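Probable mannosyltransferase KTR4 (Saccharomyces cerevisiae, PDB 5A07) is a probable mannosyltransferase of the glycolipid 2-alpha-mannosyltransferase family, with a GT-A type glycosyltransferase fold. Local coordinates at residues Glu335-Tyr340 and Ala363-Lys368. Numbering follows the deposited sequence.
Sequences EKYMQY and ALFADK
Y337, on helix 332-344, and F365, on the segment that leaves helix 354-365, carry this contact through a T-shaped pair of rings. CG of Y337 lies anti to the backbone N (chi1 177°), which carries the ring out toward F365; its face receives the edge of the phenylalanine. The ring planes stand at 80° and the centroids are 5.6 Å apart. The leading atom of the edge is CE2, which meets the inner end of the tyrosine rather than the middle of its ring: CE2 of F365 lies 3.9 Å from both CB and CG of Y337, with CG in the plane of the phenylalanine ring. The far end of the tyrosine is left to other partners, and the hydroxyl of this buried residue is hydrogen-bonded to OG1 of T276 on helix 272-282, a bond that would limit swinging of the ring. Further along the helix, Y340 turns its ring to F279, which also meets the ring of Y337 and touches F365. On the other segment, the side chain of L364 comes no nearer than 5.7 Å to segment 335-340; its CB lies 3.6 Å above one face of the F365 ring, toward the rim. The backbones stay well apart, with CA of Y337 10.0 Å from CA of F365, so the two aromatic side chains span the gap between the helices. Such an edge-to-face pair is characteristic of a buried aromatic cluster, here joining helices 332-344, 354-365 and 272-282 within the alpha/beta fold of a GT-A type glycosyltransferase, with segment 363-368 leading on to strand 371-373 of the large mixed sheet.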
ATOM      1  N   GLU B 335       5.818  -0.778 -15.425  1.00 22.73           N
ATOM      2  CA  GLU B 335       4.897  -1.056 -16.561  1.00 24.73           C
ATOM      3  C   GLU B 335       5.145  -2.405 -17.241  1.00 25.05           C
ATOM      4  O   GLU B 335       4.207  -3.157 -17.567  1.00 23.96           O
ATOM      5  CB  GLU B 335       5.000   0.051 -17.574  1.00 24.55           C
ATOM      6  CG  GLU B 335       4.617   1.435 -17.033  1.00 27.42           C
ATOM      7  CD  GLU B 335       3.111   1.637 -16.973  1.00 29.86           C
ATOM      8  OE1 GLU B 335       2.382   0.723 -16.484  1.00 32.78           O
ATOM      9  OE2 GLU B 335       2.662   2.722 -17.434  1.00 32.12           O
ATOM     10  N   LYS B 336       6.423  -2.782 -17.366  1.00 29.98           N
ATOM     11  CA  LYS B 336       6.758  -4.092 -17.946  1.00 26.90           C
ATOM     12  C   LYS B 336       6.337  -5.213 -17.050  1.00 29.60           C
ATOM     13  O   LYS B 336       5.820  -6.293 -17.496  1.00 25.10           O
ATOM     14  CB  LYS B 336       8.254  -4.163 -18.193  1.00 34.31           C
ATOM     15  CG  LYS B 336       8.719  -3.167 -19.229  1.00 34.64           C
ATOM     16  CD  LYS B 336       8.409  -3.673 -20.636  1.00 41.62           C
ATOM     17  CE  LYS B 336       9.234  -2.838 -21.633  1.00 49.49           C
ATOM     18  NZ  LYS B 336       8.609  -2.879 -22.974  1.00 55.31           N
ATOM     19  N   TYR B 337       6.522  -4.992 -15.744  1.00 24.41           N
ATOM     20  CA  TYR B 337       6.085  -6.016 -14.822  1.00 24.67           C
ATOM     21  C   TYR B 337       4.587  -6.177 -14.925  1.00 24.03           C
ATOM     22  O   TYR B 337       4.054  -7.300 -14.868  1.00 21.81           O
ATOM     23  CB  TYR B 337       6.577  -5.633 -13.382  1.00 24.47           C
ATOM     24  CG  TYR B 337       6.175  -6.520 -12.275  1.00 23.68           C
ATOM     25  CD1 TYR B 337       6.398  -7.869 -12.325  1.00 25.22           C
ATOM     26  CD2 TYR B 337       5.663  -5.983 -11.066  1.00 24.89           C
ATOM     27  CE1 TYR B 337       6.070  -8.686 -11.251  1.00 24.07           C
ATOM     28  CE2 TYR B 337       5.298  -6.791 -10.006  1.00 23.70           C
ATOM     29  CZ  TYR B 337       5.545  -8.132 -10.078  1.00 22.38           C
ATOM     30  OH  TYR B 337       5.183  -8.923  -9.042  1.00 21.38           O
ATOM     31  N   MET B 338       3.867  -5.046 -14.962  1.00 25.68           N
ATOM     32  CA  MET B 338       2.386  -5.145 -15.052  1.00 25.69           C
ATOM     33  C   MET B 338       1.943  -5.945 -16.325  1.00 24.87           C
ATOM     34  O   MET B 338       1.065  -6.819 -16.262  1.00 26.47           O
ATOM     35  CB  MET B 338       1.736  -3.730 -15.081  1.00 25.14           C
ATOM     36  CG  MET B 338       1.860  -2.915 -13.795  1.00 23.63           C
ATOM     37  SD  MET B 338       1.337  -3.830 -12.328  1.00 27.37           S
ATOM     38  CE  MET B 338       2.923  -4.339 -11.703  1.00 26.50           C
ATOM     39  N   GLN B 339       2.525  -5.607 -17.451  1.00 28.20           N
ATOM     40  CA  GLN B 339       2.290  -6.386 -18.698  1.00 34.49           C
ATOM     41  C   GLN B 339       2.535  -7.893 -18.566  1.00 32.26           C
ATOM     42  O   GLN B 339       1.672  -8.734 -18.934  1.00 30.74           O
ATOM     43  CB  GLN B 339       3.104  -5.825 -19.858  1.00 35.94           C
ATOM     44  CG  GLN B 339       2.600  -6.352 -21.223  1.00 48.40           C
ATOM     45  CD  GLN B 339       1.030  -6.527 -21.346  1.00 51.50           C
ATOM     46  OE1 GLN B 339       0.258  -5.556 -21.223  1.00 58.84           O
ATOM     47  NE2 GLN B 339       0.567  -7.790 -21.556  1.00 50.93           N
ATOM     48  N   TYR B 340       3.622  -8.237 -17.902  1.00 30.21           N
ATOM     49  CA  TYR B 340       3.942  -9.627 -17.637  1.00 32.21           C
ATOM     50  C   TYR B 340       2.875 -10.292 -16.798  1.00 35.95           C
ATOM     51  O   TYR B 340       2.368 -11.414 -17.108  1.00 32.24           O
ATOM     52  CB  TYR B 340       5.326  -9.719 -16.939  1.00 37.17           C
ATOM     53  CG  TYR B 340       5.902 -11.122 -16.889  1.00 33.72           C
ATOM     54  CD1 TYR B 340       6.721 -11.612 -17.908  1.00 32.38           C
ATOM     55  CD2 TYR B 340       5.639 -11.943 -15.816  1.00 32.50           C
ATOM     56  CE1 TYR B 340       7.256 -12.880 -17.833  1.00 35.07           C
ATOM     57  CE2 TYR B 340       6.148 -13.235 -15.754  1.00 37.50           C
ATOM     58  CZ  TYR B 340       6.961 -13.689 -16.770  1.00 37.99           C
ATOM     59  OH  TYR B 340       7.472 -14.951 -16.710  1.00 47.52           O
ATOM     60  N   ALA B 363       9.677  -3.324  -3.810  1.00 16.73           N
ATOM     61  CA  ALA B 363      10.779  -3.955  -3.100  1.00 17.92           C
ATOM     62  C   ALA B 363      11.915  -4.385  -4.081  1.00 21.40           C
ATOM     63  O   ALA B 363      13.092  -4.362  -3.720  1.00 23.59           O
ATOM     64  CB  ALA B 363      10.258  -5.163  -2.358  1.00 17.41           C
ATOM     65  N   LEU B 364      11.538  -4.786  -5.294  1.00 20.22           N
ATOM     66  CA  LEU B 364      12.511  -5.314  -6.265  1.00 21.72           C
ATOM     67  C   LEU B 364      13.125  -4.213  -7.101  1.00 21.96           C
ATOM     68  O   LEU B 364      14.342  -4.282  -7.419  1.00 24.14           O
ATOM     69  CB  LEU B 364      11.849  -6.336  -7.188  1.00 22.93           C
ATOM     70  CG  LEU B 364      11.474  -7.591  -6.429  1.00 23.28           C
ATOM     71  CD1 LEU B 364      10.562  -8.423  -7.276  1.00 23.08           C
ATOM     72  CD2 LEU B 364      12.673  -8.399  -6.008  1.00 23.69           C
ATOM     73  N   PHE B 365      12.363  -3.156  -7.436  1.00 21.34           N
ATOM     74  CA  PHE B 365      12.771  -2.224  -8.481  1.00 22.25           C
ATOM     75  C   PHE B 365      13.096  -0.870  -7.988  1.00 21.35           C
ATOM     76  O   PHE B 365      13.348  -0.003  -8.798  1.00 22.28           O
ATOM     77  CB  PHE B 365      11.724  -2.127  -9.623  1.00 25.26           C
ATOM     78  CG  PHE B 365      11.247  -3.475 -10.139  1.00 25.35           C
ATOM     79  CD1 PHE B 365      12.144  -4.503 -10.344  1.00 30.33           C
ATOM     80  CD2 PHE B 365       9.941  -3.679 -10.454  1.00 27.39           C
ATOM     81  CE1 PHE B 365      11.732  -5.765 -10.798  1.00 30.34           C
ATOM     82  CE2 PHE B 365       9.491  -4.914 -10.878  1.00 28.60           C
ATOM     83  CZ  PHE B 365      10.394  -5.973 -11.055  1.00 31.21           C
ATOM     84  N   ALA B 366      13.120  -0.671  -6.665  1.00 21.97           N
ATOM     85  CA  ALA B 366      13.391   0.633  -6.066  1.00 21.53           C
ATOM     86  C   ALA B 366      14.250   0.454  -4.839  1.00 21.49           C
ATOM     87  O   ALA B 366      14.266  -0.609  -4.223  1.00 22.20           O
ATOM     88  CB  ALA B 366      12.117   1.349  -5.661  1.00 21.76           C
ATOM     89  N   ASP B 367      14.930   1.525  -4.499  1.00 21.66           N
ATOM     90  CA  ASP B 367      15.752   1.600  -3.334  1.00 22.57           C
ATOM     91  C   ASP B 367      14.853   1.689  -2.103  1.00 20.82           C
ATOM     92  O   ASP B 367      14.058   2.607  -1.979  1.00 21.26           O
ATOM     93  CB  ASP B 367      16.581   2.908  -3.380  1.00 23.54           C
ATOM     94  CG  ASP B 367      17.576   3.007  -2.241  1.00 28.39           C
ATOM     95  OD1 ASP B 367      17.327   2.594  -1.072  1.00 30.39           O
ATOM     96  OD2 ASP B 367      18.681   3.528  -2.477  1.00 36.37           O
ATOM     97  N   LYS B 368      15.025   0.781  -1.159  1.00 17.67           N
ATOM     98  CA  LYS B 368      14.132   0.712  -0.033  1.00 19.56           C
ATOM     99  C   LYS B 368      14.124   1.973   0.879  1.00 21.88           C
ATOM    100  O   LYS B 368      13.132   2.187   1.631  1.00 19.35           O
ATOM    101  CB  LYS B 368      14.387  -0.531   0.775  1.00 20.31           C
ATOM    102  CG  LYS B 368      15.698  -0.496   1.547  1.00 24.17           C
ATOM    103  CD  LYS B 368      16.033  -1.931   1.904  1.00 25.96           C
ATOM    104  CE  LYS B 368      16.969  -2.019   3.083  1.00 35.44           C
ATOM    105  NZ  LYS B 368      18.282  -1.796   2.635  1.00 38.46           N
TER